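Local coordinates for protein mycolic acid synthase (Mycobacterium tuberculosis, PDB 1L1E) that probably turns a double bond of alpha mycolic acids into a cyclopropane ring, using S-adenosyl-L-methionine as the source of the methylene carbon, at residues A[55-60]-A[66-71]; A[76-81]-A[132-137]; A[80-83]-A[89-92]; A[117-120]-A[125-128]. All coordinates share one frame; numbering follows the deposited sequence.

Interaction 1 of 4, residues A[55-60]-A[66-71]; sequences LALGKL and MTLLDI
Leu68 carries the whole contact on the strand side, sending one methyl to each of two leucines opposite. Its CG lies anti to the backbone N (chi1 161°), which carries the branched end away from the strand toward residues 55-60. CD1 of Leu68 meets CD1 of Leu60 at 3.9 Å, and CD2 of Leu68 meets CD2 of Leu57 at 4.1 Å. Both side chains cross that of Leu68 at about a right angle, so each meeting is methyl against methyl and not a lengthwise overlap. Leu57 and Leu60, three residues apart, both bring their ends to Leu68, and Leu60 N is hydrogen-bonded to Leu57 O at 3.0 Å. Strand 67-71, first along the chain, lies inside the Rossmann-like methyltransferase sheet, between strands 89-94 and 132-136. Its residues from Leu68 onward belong to the cofactor-binding segment inferred by similarity, and Asp70 points to the same face as Leu68. Val134 of the neighbouring strand touches both Leu60 and Leu68. No hydrogen bond spans the two segments. All three leucines are buried, so residues 55-60 and the strand are held together by dispersion and the exclusion of water.

Interaction 2 of 4, residues A[76-81]-A[132-137]; sequences GATMRR and RIVSIG. With SAH (S-adenosyl-L-homocysteine), chain D.
Thr78 faces Val134 and Ile136 across a buried but slack interface, whereas the ligand grips the end of the same strand closely. With CG2 anti to its backbone N (chi1 for OG1 -57°), Thr78 turns that methyl to CG1 of Val134, at 4.3 Å. The hydroxyl OG1 of Thr78 lies 4.4 Å from CD1 of Ile136, an apolar neighbour that offers it no hydrogen bond. Strand 132-136 stands next to strand 67-71 in the Rossmann-like sheet of the S-adenosyl-methionine-dependent methyltransferases, and helix 77-86 follows the glycine-rich turn after that first strand. Gly76 occupies the N-cap position, its O receiving the N-H of Arg80 at 3.0 Å as the helix begins. The tight part lies at the carboxyl end of strand 132-136, where the amino N of S-adenosyl-L-homocysteine donates to O of Ile136 at 2.7 Å. Beside this bond, CG2 of Ile136 rests 3.6 Å from SAH O, a carboxylate oxygen. One residue on, O of Gly137 comes within 3.3 Å of the ligand's C5'. On the partly exposed outer side of the helix, the guanidinium groups of Arg80 and Arg81 lie far from the strand and form salt bridges with Glu84 and Asp54, respectively.

Interaction 3 of 4, residues A[80-83]-A[89-92]; sequences RRAI and NVVG
Ala82, Ile83 and Val90 meet through aliphatic carbons alone; no ring, amide or guanidinium has a face or an edge in the contact, and the flat ends of Arg80, Arg81 and Asn89 all lie away from it. The two segments belong to the beta-alpha-beta unit formed by strand 67-71, helix 77-86 and strand 89-94, a building block of the Rossmann-like methyltransferase fold, and the contact seats the later part of the helix on the second strand. Val90 points at the helix and spreads its two methyls over it. CG1 is shared, lying 4.0 Å from CB of Ala82 and close to CG1 of Ile83 as well. Ile83 crosses Val90 at about a right angle; its CB does not aim straight at the strand, but CG1, set anti to the carbonyl carbon (chi1 -62°), swings the end of the chain back over it. Ala82 serves both strands of the unit, since it also packs against Leu68. At the start of the strand, the amide of Asn89 is engaged elsewhere, OD1 accepting from the backbone N of Ser115. The second methyl of Val90, CG2, ends against CD1 of Ile83 at 3.9 Å.

Interaction 4 of 4, residues A[117-120]-A[125-128]; sequences RVLL and KFDE
A salt bridge, Arg117 with Glu128, and a small apolar contact, Leu119 with Phe126, join the outermost strand 116-120 to the loop that follows it. In this Rossmann-like methyltransferase sheet, strand 116-120 forms one edge, and the chain must return past strands 89-94 and 67-71 to enter strand 132-136; residues 125-128 lie on that return. Arg117 and Glu128 reach for each other from opposite directions. The Arg117 chain is bent at chi3 (-52°), while Glu128 is extended beyond CG, and their guanidinium and carboxylate planes end up only 20° apart. The carboxylate sits at the edge of the guanidinium, near its plane, in a lopsided two-pronged pairing. NH2 of Arg117 lies 2.5 Å from OE1 of Glu128, so short that the exact length is doubtful, and with an N-H...O angle of 128° the hydrogen bond counts as weak. The other prong, from NH1 of Arg117 to OE2 of Glu128, is weak too, at 3.4 Å. Farther along the strand, CD1 of Leu119 approaches the rim of the Phe126 ring, 4.4 Å from its CD1. Phe126 is buried, packing also on Val91 and Leu93 of strand 89-94 and on Leu69 of strand 67-71, so its ring lies against the sheet. Over one face of that ring lies the backbone N of Glu128, 3.5 Å above the plane and offset toward the rim.

In the fold
Interactions 1, 2 and 3 form one compact cluster, their centres 6 to 8 Å apart, whereas interaction 4 lies 13 to 16 Å from them at the sheet edge. Strand 67-71 ties the cluster together through probable hydrogen bonds, Leu69 O with Val134 N (2.9 Å) toward interaction 2 and Met66 O with Asn89 N (2.8 Å) toward interaction 3. Interactions 2 and 3 share Arg80 and Arg81 of helix 77-86. Interaction 4 meets interaction 3 through probable hydrogen bonds, Gly92 O with Leu119 N and Gly92 N with Arg117 O, both 2.8 Å. S-adenosyl-L-homocysteine touches interaction 2 directly; it lies about 8 Å from the side chain of Phe126 and about 12 Å from that of Ala82.

Interaction 1 of 4, residues A[55-60]-A[66-71]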
loop_
_atom_site.group_PDB
_atom_site.type_symbol
_atom_site.label_atom_id
_atom_site.label_comp_id
_atom_site.label_asym_id
_atom_site.label_seq_id
_atom_site.Cartn_x
_atom_site.Cartn_y
_atom_site.Cartn_z
ATOM N N LEU A 55 -3.597 -12.315 -2.141
ATOM C CA LEU A 55 -4.032 -11.941 -3.485
ATOM C C LEU A 55 -2.870 -11.347 -4.278
ATOM O O LEU A 55 -2.625 -11.723 -5.425
ATOM C CB LEU A 55 -5.174 -10.922 -3.416
ATOM C CG LEU A 55 -5.636 -10.356 -4.767
ATOM C CD1 LEU A 55 -6.361 -11.443 -5.580
ATOM C CD2 LEU A 55 -6.561 -9.161 -4.530
ATOM N N ALA A 56 -2.158 -10.416 -3.655
ATOM C CA ALA A 56 -1.024 -9.762 -4.301
ATOM C C ALA A 56 0.092 -10.743 -4.594
ATOM O O ALA A 56 0.567 -10.833 -5.713
ATOM C CB ALA A 56 -0.507 -8.632 -3.428
ATOM N N LEU A 57 0.493 -11.499 -3.581
ATOM C CA LEU A 57 1.578 -12.458 -3.726
ATOM C C LEU A 57 1.245 -13.602 -4.676
ATOM O O LEU A 57 2.120 -14.096 -5.364
ATOM C CB LEU A 57 1.975 -12.997 -2.353
ATOM C CG LEU A 57 2.453 -11.926 -1.361
ATOM C CD1 LEU A 57 2.808 -12.594 -0.031
ATOM C CD2 LEU A 57 3.673 -11.181 -1.940
ATOM N N GLY A 58 -0.017 -14.016 -4.717
ATOM C CA GLY A 58 -0.404 -15.093 -5.609
ATOM C C GLY A 58 -0.117 -14.756 -7.061
ATOM O O GLY A 58 0.112 -15.642 -7.882
ATOM N N LYS A 59 -0.118 -13.464 -7.375
ATOM C CA LYS A 59 0.132 -12.983 -8.732
ATOM C C LYS A 59 1.605 -12.999 -9.142
ATOM O O LYS A 59 1.935 -12.892 -10.332
ATOM C CB LYS A 59 -0.426 -11.563 -8.878
ATOM C CG LYS A 59 -1.947 -11.497 -8.771
ATOM C CD LYS A 59 -2.442 -10.075 -8.759
ATOM C CE LYS A 59 -3.958 -10.006 -8.683
ATOM N NZ LYS A 59 -4.431 -8.614 -8.358
ATOM N N LEU A 60 2.491 -13.135 -8.165
ATOM C CA LEU A 60 3.924 -13.149 -8.439
ATOM C C LEU A 60 4.454 -14.562 -8.703
ATOM O O LEU A 60 5.659 -14.760 -8.880
ATOM C CB LEU A 60 4.675 -12.506 -7.266
ATOM C CG LEU A 60 4.232 -11.078 -6.940
ATOM C CD1 LEU A 60 5.032 -10.515 -5.769
ATOM C CD2 LEU A 60 4.429 -10.217 -8.164
ATOM N N MET A 66 13.118 -18.383 -4.033
ATOM C CA MET A 66 13.224 -17.108 -4.749
ATOM C C MET A 66 13.420 -15.986 -3.739
ATOM O O MET A 66 13.221 -16.173 -2.536
ATOM C CB MET A 66 11.941 -16.785 -5.524
ATOM C CG MET A 66 11.627 -17.607 -6.764
ATOM S SD MET A 66 10.035 -17.002 -7.447
ATOM C CE MET A 66 9.942 -17.975 -8.959
ATOM N N THR A 67 13.786 -14.811 -4.242
ATOM C CA THR A 67 13.970 -13.636 -3.405
ATOM C C THR A 67 12.878 -12.638 -3.791
ATOM O O THR A 67 12.647 -12.377 -4.972
ATOM C CB THR A 67 15.354 -12.981 -3.632
ATOM O OG1 THR A 67 16.392 -13.948 -3.411
ATOM C CG2 THR A 67 15.551 -11.802 -2.676
ATOM N N LEU A 68 12.190 -12.105 -2.792
ATOM C CA LEU A 68 11.144 -11.130 -3.021
ATOM C C LEU A 68 11.537 -9.802 -2.394
ATOM O O LEU A 68 12.038 -9.768 -1.271
ATOM C CB LEU A 68 9.824 -11.601 -2.407
ATOM C CG LEU A 68 8.797 -10.476 -2.187
ATOM C CD1 LEU A 68 8.215 -10.034 -3.531
ATOM C CD2 LEU A 68 7.689 -10.962 -1.242
ATOM N N LEU A 69 11.323 -8.721 -3.141
ATOM C CA LEU A 69 11.588 -7.370 -2.670
ATOM C C LEU A 69 10.250 -6.699 -2.371
ATOM O O LEU A 69 9.352 -6.676 -3.225
ATOM C CB LEU A 69 12.308 -6.539 -3.745
ATOM C CG LEU A 69 12.392 -5.040 -3.443
ATOM C CD1 LEU A 69 13.255 -4.795 -2.219
ATOM C CD2 LEU A 69 12.957 -4.299 -4.659
ATOM N N ASP A 70 10.120 -6.159 -1.167
ATOM C CA ASP A 70 8.907 -5.453 -0.768
ATOM C C ASP A 70 9.266 -3.978 -0.717
ATOM O O ASP A 70 9.996 -3.553 0.176
ATOM C CB ASP A 70 8.445 -5.861 0.627
ATOM C CG ASP A 70 7.085 -5.269 0.982
ATOM O OD1 ASP A 70 6.799 -4.128 0.552
ATOM O OD2 ASP A 70 6.302 -5.934 1.694
ATOM N N ILE A 71 8.763 -3.203 -1.670
ATOM C CA ILE A 71 9.045 -1.777 -1.681
ATOM C C ILE A 71 8.020 -1.019 -0.851
ATOM O O ILE A 71 6.865 -0.887 -1.248
ATOM C CB ILE A 71 9.088 -1.234 -3.122
ATOM C CG1 ILE A 71 10.227 -1.922 -3.877
ATOM C CG2 ILE A 71 9.293 0.284 -3.095
ATOM C CD1 ILE A 71 10.528 -1.344 -5.265
#

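Interaction 2 of 4, residues A[76-81]-A[132-137]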
loop_
_atom_site.group_PDB
_atom_site.type_symbol
_atom_site.label_atom_id
_atom_site.label_comp_id
_atom_site.label_asym_id
_atom_site.label_seq_id
_atom_site.Cartn_x
_atom_site.Cartn_y
_atom_site.Cartn_z
ATOM N N GLY A 76 5.985 -5.070 8.057
ATOM C CA GLY A 76 6.371 -6.432 7.724
ATOM C C GLY A 76 5.428 -7.602 7.504
ATOM O O GLY A 76 5.912 -8.671 7.139
ATOM N N ALA A 77 4.121 -7.446 7.695
ATOM C CA ALA A 77 3.196 -8.576 7.512
ATOM C C ALA A 77 3.305 -9.303 6.163
ATOM O O ALA A 77 3.155 -10.534 6.101
ATOM C CB ALA A 77 1.740 -8.114 7.728
ATOM N N THR A 78 3.559 -8.553 5.089
ATOM C CA THR A 78 3.653 -9.149 3.760
ATOM C C THR A 78 4.882 -10.051 3.649
ATOM O O THR A 78 4.806 -11.178 3.153
ATOM C CB THR A 78 3.715 -8.058 2.652
ATOM O OG1 THR A 78 2.561 -7.209 2.736
ATOM C CG2 THR A 78 3.755 -8.700 1.271
ATOM N N MET A 79 6.024 -9.554 4.106
ATOM C CA MET A 79 7.232 -10.351 4.039
ATOM C C MET A 79 7.120 -11.558 4.971
ATOM O O MET A 79 7.586 -12.642 4.632
ATOM C CB MET A 79 8.459 -9.512 4.395
ATOM C CG MET A 79 8.777 -8.426 3.373
ATOM S SD MET A 79 10.373 -7.633 3.680
ATOM C CE MET A 79 9.942 -6.567 5.004
ATOM N N ARG A 80 6.508 -11.382 6.140
ATOM C CA ARG A 80 6.370 -12.525 7.037
ATOM C C ARG A 80 5.531 -13.600 6.354
ATOM O O ARG A 80 5.867 -14.778 6.398
ATOM C CB ARG A 80 5.699 -12.141 8.358
ATOM C CG ARG A 80 5.757 -13.292 9.348
ATOM C CD ARG A 80 4.704 -13.234 10.426
ATOM N NE ARG A 80 4.846 -14.406 11.283
ATOM C CZ ARG A 80 5.759 -14.516 12.242
ATOM N NH1 ARG A 80 6.599 -13.516 12.475
ATOM N NH2 ARG A 80 5.853 -15.636 12.948
ATOM N N ARG A 81 4.431 -13.190 5.726
ATOM C CA ARG A 81 3.573 -14.132 5.027
ATOM C C ARG A 81 4.356 -14.816 3.900
ATOM O O ARG A 81 4.303 -16.041 3.750
ATOM C CB ARG A 81 2.346 -13.417 4.444
ATOM C CG ARG A 81 1.331 -14.356 3.778
ATOM C CD ARG A 81 0.606 -15.232 4.804
ATOM N NE ARG A 81 -0.585 -15.842 4.230
ATOM C CZ ARG A 81 -1.468 -16.581 4.900
ATOM N NH1 ARG A 81 -1.308 -16.822 6.197
ATOM N NH2 ARG A 81 -2.518 -17.077 4.264
ATOM N N ARG A 132 11.243 -11.223 -7.831
ATOM C CA ARG A 132 9.921 -10.618 -7.923
ATOM C C ARG A 132 9.860 -9.400 -7.021
ATOM O O ARG A 132 10.707 -9.227 -6.142
ATOM C CB ARG A 132 8.855 -11.631 -7.475
ATOM C CG ARG A 132 8.864 -12.959 -8.232
ATOM C CD ARG A 132 8.416 -12.779 -9.668
ATOM N NE ARG A 132 8.131 -14.049 -10.337
ATOM C CZ ARG A 132 9.031 -14.796 -10.974
ATOM N NH1 ARG A 132 10.300 -14.415 -11.049
ATOM N NH2 ARG A 132 8.660 -15.932 -11.545
ATOM N N ILE A 133 8.839 -8.571 -7.231
ATOM C CA ILE A 133 8.665 -7.353 -6.446
ATOM C C ILE A 133 7.200 -7.136 -6.110
ATOM O O ILE A 133 6.311 -7.454 -6.907
ATOM C CB ILE A 133 9.160 -6.115 -7.222
ATOM C CG1 ILE A 133 10.663 -6.201 -7.454
ATOM C CG2 ILE A 133 8.826 -4.826 -6.452
ATOM C CD1 ILE A 133 11.179 -5.099 -8.388
ATOM N N VAL A 134 6.955 -6.605 -4.922
ATOM C CA VAL A 134 5.607 -6.301 -4.478
ATOM C C VAL A 134 5.666 -4.922 -3.821
ATOM O O VAL A 134 6.579 -4.635 -3.037
ATOM C CB VAL A 134 5.095 -7.354 -3.447
ATOM C CG1 VAL A 134 5.979 -7.346 -2.187
ATOM C CG2 VAL A 134 3.647 -7.057 -3.079
ATOM N N SER A 135 4.711 -4.062 -4.153
ATOM C CA SER A 135 4.660 -2.721 -3.578
ATOM C C SER A 135 3.194 -2.382 -3.328
ATOM O O SER A 135 2.417 -2.223 -4.268
ATOM C CB SER A 135 5.276 -1.696 -4.529
ATOM O OG SER A 135 5.348 -0.424 -3.901
ATOM N N ILE A 136 2.824 -2.278 -2.058
ATOM C CA ILE A 136 1.443 -2.025 -1.693
ATOM C C ILE A 136 1.269 -0.747 -0.891
ATOM O O ILE A 136 1.722 -0.659 0.248
ATOM C CB ILE A 136 0.887 -3.227 -0.871
ATOM C CG1 ILE A 136 0.932 -4.496 -1.718
ATOM C CG2 ILE A 136 -0.536 -2.963 -0.426
ATOM C CD1 ILE A 136 0.667 -5.773 -0.911
ATOM N N GLY A 137 0.608 0.237 -1.497
ATOM C CA GLY A 137 0.354 1.496 -0.828
ATOM C C GLY A 137 1.567 2.385 -0.629
ATOM O O GLY A 137 1.565 3.250 0.257
HETATM N N SAH D . 3.075 -1.888 2.291
HETATM C CA SAH D . 2.737 -1.760 3.710
HETATM C CB SAH D . 2.906 -0.299 4.181
HETATM C CG SAH D . 2.119 0.765 3.410
HETATM S SD SAH D . 2.368 2.437 4.026
HETATM C C SAH D . 1.289 -2.211 3.965
HETATM O O SAH D . 0.633 -2.628 3.006
HETATM O OXT SAH D . 0.826 -2.114 5.111
HETATM C "C5'" SAH D . 3.623 3.059 2.855
HETATM C "C4'" SAH D . 5.007 2.408 2.982
HETATM O "O4'" SAH D . 5.878 2.738 1.862
HETATM C "C3'" SAH D . 5.774 2.853 4.225
HETATM O "O3'" SAH D . 6.504 1.707 4.719
HETATM C "C2'" SAH D . 6.701 3.916 3.702
HETATM O "O2'" SAH D . 7.786 4.171 4.599
HETATM C "C1'" SAH D . 7.100 3.321 2.386
HETATM N N9 SAH D . 7.672 4.284 1.419
HETATM C C8 SAH D . 7.224 5.494 0.995
HETATM N N7 SAH D . 7.940 6.118 0.119
HETATM C C5 SAH D . 8.999 5.241 -0.082
HETATM C C6 SAH D . 10.165 5.276 -0.915
HETATM N N6 SAH D . 10.443 6.298 -1.738
HETATM N N1 SAH D . 11.031 4.200 -0.858
HETATM C C2 SAH D . 10.755 3.162 -0.032
HETATM N N3 SAH D . 9.695 3.019 0.790
HETATM C C4 SAH D . 8.849 4.106 0.716
#

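Interaction 3 of 4, residues A[80-83]-A[89-92]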
loop_
_atom_site.group_PDB
_atom_site.type_symbol
_atom_site.label_atom_id
_atom_site.label_comp_id
_atom_site.label_asym_id
_atom_site.label_seq_id
_atom_site.Cartn_x
_atom_site.Cartn_y
_atom_site.Cartn_z
ATOM N N ARG A 80 6.508 -11.382 6.140
ATOM C CA ARG A 80 6.370 -12.525 7.037
ATOM C C ARG A 80 5.531 -13.600 6.354
ATOM O O ARG A 80 5.867 -14.778 6.398
ATOM C CB ARG A 80 5.699 -12.141 8.358
ATOM C CG ARG A 80 5.757 -13.292 9.348
ATOM C CD ARG A 80 4.704 -13.234 10.426
ATOM N NE ARG A 80 4.846 -14.406 11.283
ATOM C CZ ARG A 80 5.759 -14.516 12.242
ATOM N NH1 ARG A 80 6.599 -13.516 12.475
ATOM N NH2 ARG A 80 5.853 -15.636 12.948
ATOM N N ARG A 81 4.431 -13.190 5.726
ATOM C CA ARG A 81 3.573 -14.132 5.027
ATOM C C ARG A 81 4.356 -14.816 3.900
ATOM O O ARG A 81 4.303 -16.041 3.750
ATOM C CB ARG A 81 2.346 -13.417 4.444
ATOM C CG ARG A 81 1.331 -14.356 3.778
ATOM C CD ARG A 81 0.606 -15.232 4.804
ATOM N NE ARG A 81 -0.585 -15.842 4.230
ATOM C CZ ARG A 81 -1.468 -16.581 4.900
ATOM N NH1 ARG A 81 -1.308 -16.822 6.197
ATOM N NH2 ARG A 81 -2.518 -17.077 4.264
ATOM N N ALA A 82 5.076 -14.030 3.103
ATOM C CA ALA A 82 5.866 -14.587 1.998
ATOM C C ALA A 82 6.796 -15.706 2.473
ATOM O O ALA A 82 6.940 -16.737 1.807
ATOM C CB ALA A 82 6.687 -13.485 1.326
ATOM N N ILE A 83 7.433 -15.495 3.619
ATOM C CA ILE A 83 8.354 -16.493 4.165
ATOM C C ILE A 83 7.604 -17.746 4.598
ATOM O O ILE A 83 7.881 -18.843 4.119
ATOM C CB ILE A 83 9.112 -15.959 5.407
ATOM C CG1 ILE A 83 9.973 -14.753 5.029
ATOM C CG2 ILE A 83 9.982 -17.076 5.999
ATOM C CD1 ILE A 83 10.738 -14.149 6.194
ATOM N N ASN A 89 12.780 -16.037 0.198
ATOM C CA ASN A 89 13.704 -15.146 0.895
ATOM C C ASN A 89 13.124 -13.756 0.637
ATOM O O ASN A 89 12.477 -13.545 -0.394
ATOM C CB ASN A 89 15.106 -15.239 0.273
ATOM C CG ASN A 89 15.643 -16.659 0.253
ATOM O OD1 ASN A 89 15.988 -17.227 1.298
ATOM N ND2 ASN A 89 15.706 -17.246 -0.938
ATOM N N VAL A 90 13.345 -12.817 1.551
ATOM C CA VAL A 90 12.798 -11.476 1.368
ATOM C C VAL A 90 13.752 -10.327 1.705
ATOM O O VAL A 90 14.793 -10.510 2.336
ATOM C CB VAL A 90 11.493 -11.276 2.213
ATOM C CG1 VAL A 90 10.457 -12.324 1.835
ATOM C CG2 VAL A 90 11.800 -11.372 3.695
ATOM N N VAL A 91 13.370 -9.135 1.257
ATOM C CA VAL A 91 14.118 -7.909 1.505
ATOM C C VAL A 91 13.064 -6.809 1.428
ATOM O O VAL A 91 12.260 -6.778 0.493
ATOM C CB VAL A 91 15.196 -7.636 0.427
ATOM C CG1 VAL A 91 15.902 -6.319 0.724
ATOM C CG2 VAL A 91 16.212 -8.761 0.394
ATOM N N GLY A 92 13.050 -5.923 2.412
ATOM C CA GLY A 92 12.072 -4.860 2.395
ATOM C C GLY A 92 12.683 -3.492 2.612
ATOM O O GLY A 92 13.604 -3.328 3.416
#

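Interaction 4 of 4, residues A[117-120]-A[125-128]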
loop_
_atom_site.group_PDB
_atom_site.type_symbol
_atom_site.label_atom_id
_atom_site.label_comp_id
_atom_site.label_asym_id
_atom_site.label_seq_id
_atom_site.Cartn_x
_atom_site.Cartn_y
_atom_site.Cartn_z
ATOM N N ARG A 117 15.918 -9.573 5.103
ATOM C CA ARG A 117 16.559 -8.281 5.278
ATOM C C ARG A 117 15.604 -7.105 5.171
ATOM O O ARG A 117 14.694 -7.102 4.346
ATOM C CB ARG A 117 17.662 -8.087 4.241
ATOM C CG ARG A 117 19.058 -8.513 4.661
ATOM C CD ARG A 117 20.079 -7.763 3.795
ATOM N NE ARG A 117 19.771 -7.929 2.378
ATOM C CZ ARG A 117 20.116 -7.078 1.415
ATOM N NH1 ARG A 117 20.793 -5.970 1.693
ATOM N NH2 ARG A 117 19.772 -7.337 0.164
ATOM N N VAL A 118 15.822 -6.105 6.017
ATOM C CA VAL A 118 15.015 -4.892 6.010
ATOM C C VAL A 118 16.011 -3.742 5.943
ATOM O O VAL A 118 17.028 -3.761 6.635
ATOM C CB VAL A 118 14.133 -4.768 7.279
ATOM C CG1 VAL A 118 14.988 -4.608 8.511
ATOM C CG2 VAL A 118 13.181 -3.592 7.129
ATOM N N LEU A 119 15.730 -2.753 5.102
ATOM C CA LEU A 119 16.641 -1.629 4.949
ATOM C C LEU A 119 15.928 -0.279 5.026
ATOM O O LEU A 119 14.899 -0.062 4.381
ATOM C CB LEU A 119 17.378 -1.736 3.609
ATOM C CG LEU A 119 18.088 -3.051 3.259
ATOM C CD1 LEU A 119 18.283 -3.140 1.753
ATOM C CD2 LEU A 119 19.425 -3.142 3.986
ATOM N N LEU A 120 16.481 0.620 5.831
ATOM C CA LEU A 120 15.928 1.954 5.978
ATOM C C LEU A 120 16.476 2.814 4.833
ATOM O O LEU A 120 17.465 3.532 5.005
ATOM C CB LEU A 120 16.348 2.553 7.321
ATOM C CG LEU A 120 15.842 3.969 7.561
ATOM C CD1 LEU A 120 14.344 3.938 7.834
ATOM C CD2 LEU A 120 16.588 4.581 8.730
ATOM N N LYS A 125 17.848 3.875 -3.870
ATOM C CA LYS A 125 19.170 3.349 -3.546
ATOM C C LYS A 125 19.338 1.839 -3.679
ATOM O O LYS A 125 20.447 1.327 -3.528
ATOM C CB LYS A 125 19.568 3.768 -2.134
ATOM C CG LYS A 125 19.638 5.271 -1.931
ATOM C CD LYS A 125 20.310 5.596 -0.606
ATOM C CE LYS A 125 20.462 7.093 -0.409
ATOM N NZ LYS A 125 21.271 7.385 0.805
ATOM N N PHE A 126 18.253 1.130 -3.958
ATOM C CA PHE A 126 18.315 -0.321 -4.097
ATOM C C PHE A 126 18.689 -0.743 -5.518
ATOM O O PHE A 126 18.060 -0.324 -6.483
ATOM C CB PHE A 126 16.971 -0.940 -3.724
ATOM C CG PHE A 126 16.989 -2.434 -3.697
ATOM C CD1 PHE A 126 17.374 -3.114 -2.549
ATOM C CD2 PHE A 126 16.646 -3.163 -4.829
ATOM C CE1 PHE A 126 17.417 -4.502 -2.525
ATOM C CE2 PHE A 126 16.688 -4.551 -4.816
ATOM C CZ PHE A 126 17.075 -5.220 -3.661
ATOM N N ASP A 127 19.700 -1.593 -5.644
ATOM C CA ASP A 127 20.146 -2.029 -6.958
ATOM C C ASP A 127 20.670 -3.466 -6.939
ATOM O O ASP A 127 21.751 -3.751 -7.453
ATOM C CB ASP A 127 21.230 -1.069 -7.455
ATOM C CG ASP A 127 21.476 -1.173 -8.947
ATOM O OD1 ASP A 127 22.181 -0.286 -9.484
ATOM O OD2 ASP A 127 20.977 -2.131 -9.584
ATOM N N GLU A 128 19.900 -4.366 -6.338
ATOM C CA GLU A 128 20.282 -5.771 -6.261
ATOM C C GLU A 128 19.302 -6.612 -7.054
ATOM O O GLU A 128 18.110 -6.313 -7.093
ATOM C CB GLU A 128 20.267 -6.253 -4.816
ATOM C CG GLU A 128 21.236 -5.553 -3.899
ATOM C CD GLU A 128 20.977 -5.906 -2.457
ATOM O OE1 GLU A 128 20.634 -7.081 -2.198
ATOM O OE2 GLU A 128 21.121 -5.019 -1.585
#